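Local coordinates for M157 (Murid herpesvirus 1, PDB 2NYK), which is an MHC class I-like viral glycoprotein that acts as a ligand for Ly49 receptors of natural killer cells, at residues H35-S40 with I78-L83; V48-D51 with D56-I59; Y10-D15 with R163-V168. The protein carries 1 engineered substitution. All blocks are in the same frame, centred on the assembly; numbering follows the deposited sequence.

Contact 1: H35-S40 with I78-L83; sequences HKRTIS and IQKMRL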
loop_
_atom_site.group_PDB
_atom_site.type_symbol
_atom_site.label_atom_id
_atom_site.label_comp_id
_atom_site.label_asym_id
_atom_site.label_seq_id
_atom_site.Cartn_x
_atom_site.Cartn_y
_atom_site.Cartn_z
ATOM N N HIS A 35 3.487 -18.023 -4.657
ATOM C CA HIS A 35 4.067 -17.056 -3.721
ATOM C C HIS A 35 3.842 -15.615 -4.184
ATOM O O HIS A 35 3.480 -15.358 -5.343
ATOM C CB HIS A 35 5.562 -17.313 -3.498
ATOM C CG HIS A 35 6.375 -17.256 -4.753
ATOM N ND1 HIS A 35 6.579 -16.084 -5.455
ATOM C CD2 HIS A 35 7.023 -18.232 -5.444
ATOM C CE1 HIS A 35 7.321 -16.338 -6.522
ATOM N NE2 HIS A 35 7.605 -17.633 -6.537
ATOM N N LYS A 36 4.047 -14.677 -3.259
ATOM C CA LYS A 36 3.908 -13.269 -3.547
ATOM C C LYS A 36 4.710 -12.460 -2.537
ATOM O O LYS A 36 4.664 -12.728 -1.345
ATOM C CB LYS A 36 2.425 -12.853 -3.525
ATOM C CG LYS A 36 2.180 -11.403 -3.942
ATOM C CD LYS A 36 0.700 -11.011 -3.810
ATOM C CE LYS A 36 -0.094 -11.399 -5.070
ATOM N NZ LYS A 36 -1.565 -11.067 -4.998
ATOM N N ARG A 37 5.438 -11.476 -3.047
ATOM C CA ARG A 37 6.217 -10.537 -2.236
ATOM C C ARG A 37 5.748 -9.142 -2.588
ATOM O O ARG A 37 5.590 -8.823 -3.771
ATOM C CB ARG A 37 7.713 -10.650 -2.569
ATOM C CG ARG A 37 8.372 -11.933 -2.101
ATOM C CD ARG A 37 9.640 -12.173 -2.899
ATOM N NE ARG A 37 9.355 -12.693 -4.235
ATOM C CZ ARG A 37 10.211 -12.691 -5.258
ATOM N NH1 ARG A 37 11.432 -12.157 -5.138
ATOM N NH2 ARG A 37 9.838 -13.227 -6.409
ATOM N N THR A 38 5.559 -8.298 -1.579
ATOM C CA THR A 38 5.074 -6.940 -1.813
ATOM C C THR A 38 5.706 -5.917 -0.882
ATOM O O THR A 38 6.176 -6.245 0.214
ATOM C CB THR A 38 3.530 -6.803 -1.652
ATOM O OG1 THR A 38 3.169 -7.035 -0.288
ATOM C CG2 THR A 38 2.781 -7.767 -2.543
ATOM N N ILE A 39 5.719 -4.675 -1.337
ATOM C CA ILE A 39 6.181 -3.569 -0.516
ATOM C C ILE A 39 5.097 -2.518 -0.605
ATOM O O ILE A 39 4.636 -2.201 -1.705
ATOM C CB ILE A 39 7.505 -2.968 -1.018
ATOM C CG1 ILE A 39 8.646 -3.993 -0.988
ATOM C CG2 ILE A 39 7.905 -1.724 -0.150
ATOM C CD1 ILE A 39 9.869 -3.461 -1.654
ATOM N N SER A 40 4.720 -1.968 0.554
ATOM C CA SER A 40 3.764 -0.880 0.640
ATOM C C SER A 40 4.445 0.174 1.501
ATOM O O SER A 40 5.422 -0.134 2.207
ATOM C CB SER A 40 2.488 -1.357 1.348
ATOM O OG SER A 40 2.084 -2.624 0.806
ATOM N N ILE A 78 15.019 -13.425 1.233
ATOM C CA ILE A 78 15.378 -14.172 2.430
ATOM C C ILE A 78 14.149 -14.661 3.217
ATOM O O ILE A 78 14.111 -15.817 3.639
ATOM C CB ILE A 78 16.303 -13.353 3.350
ATOM C CG1 ILE A 78 17.674 -13.134 2.675
ATOM C CG2 ILE A 78 16.435 -14.042 4.708
ATOM C CD1 ILE A 78 18.668 -12.339 3.523
ATOM N N GLN A 79 13.160 -13.787 3.421
ATOM C CA GLN A 79 11.913 -14.200 4.078
ATOM C C GLN A 79 11.200 -15.295 3.278
ATOM O O GLN A 79 10.749 -16.289 3.845
ATOM C CB GLN A 79 10.969 -12.994 4.281
ATOM C CG GLN A 79 11.473 -11.923 5.261
ATOM C CD GLN A 79 11.777 -12.462 6.652
ATOM O OE1 GLN A 79 11.159 -13.421 7.111
ATOM N NE2 GLN A 79 12.734 -11.840 7.332
ATOM N N LYS A 80 11.103 -15.129 1.967
ATOM C CA LYS A 80 10.507 -16.167 1.144
ATOM C C LYS A 80 11.194 -17.525 1.343
ATOM O O LYS A 80 10.515 -18.521 1.583
ATOM C CB LYS A 80 10.484 -15.775 -0.330
ATOM C CG LYS A 80 9.420 -16.536 -1.100
ATOM C CD LYS A 80 9.400 -16.207 -2.579
ATOM C CE LYS A 80 10.514 -16.917 -3.309
ATOM N NZ LYS A 80 10.408 -16.722 -4.776
ATOM N N MET A 81 12.524 -17.559 1.270
ATOM C CA MET A 81 13.273 -18.815 1.451
ATOM C C MET A 81 13.032 -19.411 2.830
ATOM O O MET A 81 12.847 -20.624 2.967
ATOM C CB MET A 81 14.774 -18.605 1.230
ATOM C CG MET A 81 15.115 -18.191 -0.190
ATOM S SD MET A 81 16.876 -18.103 -0.554
ATOM C CE MET A 81 17.405 -16.706 0.435
ATOM N N ARG A 82 13.022 -18.540 3.835
ATOM C CA ARG A 82 12.734 -18.910 5.210
ATOM C C ARG A 82 11.374 -19.581 5.367
ATOM O O ARG A 82 11.264 -20.606 6.049
ATOM C CB ARG A 82 12.783 -17.668 6.085
ATOM C CG ARG A 82 12.496 -17.896 7.532
ATOM C CD ARG A 82 12.196 -16.570 8.159
ATOM N NE ARG A 82 12.019 -16.662 9.596
ATOM C CZ ARG A 82 11.335 -15.776 10.312
ATOM N NH1 ARG A 82 10.765 -14.725 9.716
ATOM N NH2 ARG A 82 11.220 -15.945 11.627
ATOM N N LEU A 83 10.347 -18.992 4.750
ATOM C CA LEU A 83 8.986 -19.531 4.816
ATOM C C LEU A 83 8.860 -20.866 4.082
ATOM O O LEU A 83 8.179 -21.764 4.565
ATOM C CB LEU A 83 7.951 -18.540 4.279
ATOM C CG LEU A 83 7.760 -17.135 4.867
ATOM C CD1 LEU A 83 6.412 -16.616 4.425
ATOM C CD2 LEU A 83 7.892 -17.078 6.396
#
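Lys80 of helix 71-90 lays the outer half of its chain across His35 and Arg37, which stand two residues apart on their strand and so project to the same side. The apolar part is a CH-pi contact: Lys80 CD lies over the imidazole face, 4.1 Å from the centroid of the His35 ring and 20° off its normal. Lys80 CD is also 3.9 Å from Arg37 NE. With CG anti to the backbone N (chi1 -157°), the lysine first runs out from the helix, then a bend at chi3 swings the end of the chain so that NZ comes over the ring. A long, flexible residue suits this place, because it spans the distance between a helix and the sheet beneath, the layering of the MHC class I platform.

The polar ends come close as well. Lys80 NZ sits above the imidazole toward its rim, 3.4 Å from His35 NE2, and over one face of the Arg37 guanidinium, 3.9 Å from Arg37 NH2. The positive groups of Lys80 and Arg37 would probably disfavour protonation of the histidine. Arg37 also forms a cation-pi pair with Trp50, and its side chain touches Tyr73 and Leu76 of the helix.

Contact 2: V48-D51 with D56-I59; sequences VVWD and DPKI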
loop_
_atom_site.group_PDB
_atom_site.type_symbol
_atom_site.label_atom_id
_atom_site.label_comp_id
_atom_site.label_asym_id
_atom_site.label_seq_id
_atom_site.Cartn_x
_atom_site.Cartn_y
_atom_site.Cartn_z
ATOM N N VAL A 48 5.012 -2.093 -4.903
ATOM C CA VAL A 48 5.922 -3.053 -5.561
ATOM C C VAL A 48 5.389 -4.454 -5.311
ATOM O O VAL A 48 5.148 -4.835 -4.149
ATOM C CB VAL A 48 7.386 -2.979 -4.994
ATOM C CG1 VAL A 48 8.307 -3.979 -5.771
ATOM C CG2 VAL A 48 7.954 -1.577 -5.104
ATOM N N VAL A 49 5.183 -5.220 -6.389
ATOM C CA VAL A 49 4.596 -6.562 -6.300
ATOM C C VAL A 49 5.418 -7.580 -7.115
ATOM O O VAL A 49 5.651 -7.361 -8.303
ATOM C CB VAL A 49 3.129 -6.594 -6.824
ATOM C CG1 VAL A 49 2.570 -8.021 -6.793
ATOM C CG2 VAL A 49 2.220 -5.655 -5.990
ATOM N N TRP A 50 5.849 -8.666 -6.462
ATOM C CA TRP A 50 6.484 -9.807 -7.144
ATOM C C TRP A 50 5.519 -10.971 -7.104
ATOM O O TRP A 50 5.307 -11.564 -6.044
ATOM C CB TRP A 50 7.753 -10.255 -6.423
ATOM C CG TRP A 50 8.973 -9.478 -6.683
ATOM C CD1 TRP A 50 9.881 -9.704 -7.671
ATOM C CD2 TRP A 50 9.487 -8.384 -5.902
ATOM N NE1 TRP A 50 10.906 -8.806 -7.579
ATOM C CE2 TRP A 50 10.694 -7.982 -6.502
ATOM C CE3 TRP A 50 9.026 -7.687 -4.769
ATOM C CZ2 TRP A 50 11.459 -6.905 -6.012
ATOM C CZ3 TRP A 50 9.794 -6.638 -4.271
ATOM C CH2 TRP A 50 10.993 -6.249 -4.897
ATOM N N ASP A 51 4.941 -11.291 -8.259
ATOM C CA ASP A 51 4.060 -12.448 -8.428
ATOM C C ASP A 51 4.785 -13.696 -8.924
ATOM O O ASP A 51 5.806 -13.608 -9.607
ATOM C CB ASP A 51 2.912 -12.105 -9.388
ATOM C CG ASP A 51 1.775 -11.385 -8.692
ATOM O OD1 ASP A 51 1.305 -11.905 -7.654
ATOM O OD2 ASP A 51 1.349 -10.308 -9.169
ATOM N N ASP A 56 9.998 -10.249 -13.317
ATOM C CA ASP A 56 10.263 -8.892 -12.831
ATOM C C ASP A 56 9.091 -8.402 -11.968
ATOM O O ASP A 56 7.950 -8.763 -12.223
ATOM C CB ASP A 56 10.487 -7.936 -14.011
ATOM C CG ASP A 56 11.547 -8.443 -14.992
ATOM O OD1 ASP A 56 12.707 -8.649 -14.567
ATOM O OD2 ASP A 56 11.223 -8.623 -16.187
ATOM N N PRO A 57 9.373 -7.573 -10.945
ATOM C CA PRO A 57 8.268 -7.038 -10.150
ATOM C C PRO A 57 7.545 -5.913 -10.876
ATOM O O PRO A 57 8.129 -5.230 -11.708
ATOM C CB PRO A 57 8.977 -6.456 -8.908
ATOM C CG PRO A 57 10.319 -6.051 -9.427
ATOM C CD PRO A 57 10.683 -7.080 -10.470
ATOM N N LYS A 58 6.276 -5.723 -10.560
ATOM C CA LYS A 58 5.594 -4.501 -10.944
ATOM C C LYS A 58 6.019 -3.432 -9.939
ATOM O O LYS A 58 5.885 -3.628 -8.738
ATOM C CB LYS A 58 4.084 -4.707 -10.950
ATOM C CG LYS A 58 3.626 -5.583 -12.121
ATOM C CD LYS A 58 2.311 -6.307 -11.806
ATOM C CE LYS A 58 2.552 -7.582 -11.010
ATOM N NZ LYS A 58 1.271 -8.319 -10.795
ATOM N N ILE A 59 6.592 -2.349 -10.445
ATOM C CA ILE A 59 7.124 -1.282 -9.610
ATOM C C ILE A 59 6.397 -0.010 -10.006
ATOM O O ILE A 59 6.300 0.299 -11.195
ATOM C CB ILE A 59 8.655 -1.100 -9.807
ATOM C CG1 ILE A 59 9.424 -2.386 -9.421
ATOM C CG2 ILE A 59 9.174 0.105 -9.010
ATOM C CD1 ILE A 59 10.939 -2.333 -9.703
HETATM O O HOH W 1 7.622 -11.168 -9.912
#
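Val49 and Lys58 exchange both of their backbone hydrogen bonds, forming an antiparallel hydrogen-bonded pair. Val49 N gives its hydrogen to Lys58 O at 2.9 Å and 161°; the return bond, from Lys58 N to Val49 O, has the same length of 2.9 Å but is more bent, at 144°. Lys58 O also receives a CA-H...O contact from Val48 CA at 3.2 Å. On the far side of strand 46-51, Val48 and Trp50 bond through their backbones to Ile39 and Arg37.

The side chain of Lys58 bends at chi3 and brings NZ to Asp51 OD2 in a short salt bridge of 2.6 Å, approaching the oxygen nearly in line with its C-O bond. The other carboxylate oxygen, Asp51 OD1, makes a long, weak ion pair with Lys36. Farther along, a water donates to Asp51 O at 3.1 Å and, weakly, to Asp56 O, linking the end of strand 46-51 to the loop before strand 58-59.

Pro57 has no N-H to offer, and its place is apolar: CB lies 3.3 Å from the centroid of the Trp50 five-membered ring, over its face and toward the rim of the indole. Beside it, Val48 CG1 is 4.1 Å from Ile59 CG1; both are beta-branched residues that suit an extended strand, here as a non-hydrogen-bonded pair. This is a beta hairpin, whose short second strand 58-59 ends the antiparallel sheet of the MHC class I-like platform.

Contact 3: Y10-D15 with R163-V168; sequences YIVNMD and RWRSTV
Arg165 crosses from helix 157-173 to the side of helix 9-18 that carries Val12 and Asp15. CB points toward the other helix, and CG, anti to the backbone N (chi1 171°), carries the chain farther out. CD then meets the backbone, 3.2 Å from Asp15 O. A bend at chi3 turns the guanidinium so that Asp15 CB stands above the middle of one face, 3.4 Å from Arg165 CZ. NE lies near the Asp15 carbonyl without bonding to it and makes a salt bridge with Asp16 instead, while NH1 bonds to Gln169, one turn along its own helix.

At the tip, Val12 CG1 lies in plane at the guanidinium edge, 3.6 Å from Arg165 NH2. Arg165 NH2 donates to a water at 2.9 Å, and this water in turn gives a hydrogen to Asp15 OD2 at 2.6 Å. Asp15 OD2 itself is 4.4 Å from NH2 and well out of the guanidinium plane; the opposite charges probably attract at this distance, and the water bridges them. Arginine suits the place because its flat end can be covered on a face and bonded at its rim. The N-terminal helix thus rests against helix 157-173, whose Trp164 and Val168 pack onto Phe21 and Val41 of the sheet.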
loop_
_atom_site.group_PDB
_atom_site.type_symbol
_atom_site.label_atom_id
_atom_site.label_comp_id
_atom_site.label_asym_id
_atom_site.label_seq_id
_atom_site.Cartn_x
_atom_site.Cartn_y
_atom_site.Cartn_z
ATOM N N TYR A 10 24.254 17.378 1.303
ATOM C CA TYR A 10 24.089 17.815 2.686
ATOM C C TYR A 10 22.613 17.947 3.109
ATOM O O TYR A 10 22.202 17.402 4.137
ATOM C CB TYR A 10 24.847 19.139 2.876
ATOM C CG TYR A 10 24.446 19.955 4.077
ATOM C CD1 TYR A 10 24.511 19.416 5.359
ATOM C CD2 TYR A 10 24.027 21.277 3.932
ATOM C CE1 TYR A 10 24.155 20.165 6.468
ATOM C CE2 TYR A 10 23.667 22.033 5.031
ATOM C CZ TYR A 10 23.732 21.468 6.301
ATOM O OH TYR A 10 23.388 22.211 7.414
ATOM N N ILE A 11 21.836 18.671 2.310
ATOM C CA ILE A 11 20.418 18.889 2.590
ATOM C C ILE A 11 19.599 17.597 2.448
ATOM O O ILE A 11 18.698 17.348 3.248
ATOM C CB ILE A 11 19.829 20.032 1.718
ATOM C CG1 ILE A 11 20.573 21.350 1.996
ATOM C CG2 ILE A 11 18.325 20.187 1.952
ATOM C CD1 ILE A 11 20.242 22.484 1.017
ATOM N N VAL A 12 19.921 16.782 1.442
ATOM C CA VAL A 12 19.254 15.492 1.242
ATOM C C VAL A 12 19.381 14.642 2.510
ATOM O O VAL A 12 18.409 14.012 2.934
ATOM C CB VAL A 12 19.809 14.730 -0.004
ATOM C CG1 VAL A 12 19.203 13.324 -0.121
ATOM C CG2 VAL A 12 19.543 15.523 -1.289
ATOM N N ASN A 13 20.568 14.665 3.122
ATOM C CA ASN A 13 20.854 13.895 4.335
ATOM C C ASN A 13 19.949 14.284 5.501
ATOM O O ASN A 13 19.370 13.430 6.177
ATOM C CB ASN A 13 22.329 14.042 4.741
ATOM C CG ASN A 13 23.274 13.192 3.891
ATOM O OD1 ASN A 13 24.487 13.441 3.862
ATOM N ND2 ASN A 13 22.734 12.187 3.211
ATOM N N MET A 14 19.829 15.584 5.719
ATOM C CA MET A 14 18.989 16.096 6.776
ATOM C C MET A 14 17.528 15.767 6.546
ATOM O O MET A 14 16.825 15.445 7.493
ATOM C CB MET A 14 19.162 17.600 6.909
ATOM C CG MET A 14 20.524 17.981 7.438
ATOM S SD MET A 14 20.423 19.625 8.102
ATOM C CE MET A 14 21.938 19.637 9.125
ATOM N N ASP A 15 17.078 15.885 5.301
ATOM C CA ASP A 15 15.704 15.539 4.931
ATOM C C ASP A 15 15.415 14.037 5.030
ATOM O O ASP A 15 14.305 13.636 5.395
ATOM C CB ASP A 15 15.377 16.056 3.526
ATOM C CG ASP A 15 15.377 17.577 3.445
ATOM O OD1 ASP A 15 15.129 18.246 4.476
ATOM O OD2 ASP A 15 15.636 18.103 2.343
ATOM N N ARG A 163 16.454 6.153 -0.459
ATOM C CA ARG A 163 15.848 5.583 -1.670
ATOM C C ARG A 163 14.363 5.907 -1.830
ATOM O O ARG A 163 13.893 6.132 -2.958
ATOM C CB ARG A 163 16.029 4.060 -1.680
ATOM C CG ARG A 163 17.380 3.615 -2.093
ATOM C CD ARG A 163 17.678 2.144 -1.692
ATOM N NE ARG A 163 16.740 1.183 -2.268
ATOM C CZ ARG A 163 16.476 1.075 -3.566
ATOM N NH1 ARG A 163 17.069 1.877 -4.446
ATOM N NH2 ARG A 163 15.610 0.164 -3.992
ATOM N N TRP A 164 13.629 5.946 -0.716
ATOM C CA TRP A 164 12.161 6.048 -0.756
ATOM C C TRP A 164 11.532 7.381 -0.388
ATOM O O TRP A 164 10.374 7.620 -0.726
ATOM C CB TRP A 164 11.537 4.949 0.114
ATOM C CG TRP A 164 11.713 3.595 -0.540
ATOM C CD1 TRP A 164 12.787 2.745 -0.429
ATOM C CD2 TRP A 164 10.778 2.957 -1.400
ATOM N NE1 TRP A 164 12.569 1.615 -1.180
ATOM C CE2 TRP A 164 11.340 1.731 -1.794
ATOM C CE3 TRP A 164 9.506 3.309 -1.877
ATOM C CZ2 TRP A 164 10.666 0.841 -2.643
ATOM C CZ3 TRP A 164 8.857 2.443 -2.734
ATOM C CH2 TRP A 164 9.435 1.227 -3.107
ATOM N N ARG A 165 12.262 8.241 0.317
ATOM C CA ARG A 165 11.683 9.488 0.796
ATOM C C ARG A 165 10.897 10.258 -0.274
ATOM O O ARG A 165 9.753 10.589 -0.066
ATOM C CB ARG A 165 12.744 10.403 1.408
ATOM C CG ARG A 165 12.188 11.767 1.709
ATOM C CD ARG A 165 13.108 12.584 2.605
ATOM N NE ARG A 165 14.388 12.912 1.983
ATOM C CZ ARG A 165 14.576 13.873 1.074
ATOM N NH1 ARG A 165 13.558 14.606 0.648
ATOM N NH2 ARG A 165 15.801 14.114 0.606
ATOM N N SER A 166 11.538 10.556 -1.399
ATOM C CA SER A 166 10.897 11.311 -2.469
ATOM C C SER A 166 9.612 10.621 -2.960
ATOM O O SER A 166 8.607 11.272 -3.177
ATOM C CB SER A 166 11.882 11.494 -3.627
ATOM O OG SER A 166 11.240 12.095 -4.739
ATOM N N THR A 167 9.662 9.303 -3.129
ATOM C CA THR A 167 8.491 8.517 -3.548
ATOM C C THR A 167 7.347 8.675 -2.560
ATOM O O THR A 167 6.227 8.944 -2.948
ATOM C CB THR A 167 8.861 7.021 -3.711
ATOM O OG1 THR A 167 9.854 6.915 -4.729
ATOM C CG2 THR A 167 7.624 6.182 -4.108
ATOM N N VAL A 168 7.645 8.574 -1.271
ATOM C CA VAL A 168 6.613 8.632 -0.248
ATOM C C VAL A 168 5.985 10.027 -0.111
ATOM O O VAL A 168 4.794 10.151 0.129
ATOM C CB VAL A 168 7.176 8.183 1.112
ATOM C CG1 VAL A 168 6.124 8.359 2.198
ATOM C CG2 VAL A 168 7.626 6.728 1.039
HETATM O O HOH W 2 15.771 16.936 0.019
#

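How the contacts relate
From the N terminus, the chain first enters contact 3 at helix 9-18, whose partner, 163-168, arrives only after 147 residues. Within that long loop, strand 35-41 opens contact 1, closed by helix 71-90, and within this in turn the hairpin of contact 2 opens and closes. The three loops are thus nested, and none cross. Contacts 1 and 2 touch directly, because strands 35-41 and 46-51 are neighbours in one sheet. Contact 2 also meets helix 157-173, where Trp164 packs on Val48. Contacts 1 and 3 have centres about 26 Å apart: contact 1 ties helix 71-90 to the sheet, whereas contact 3 ties the N-terminal helix to helix 157-173.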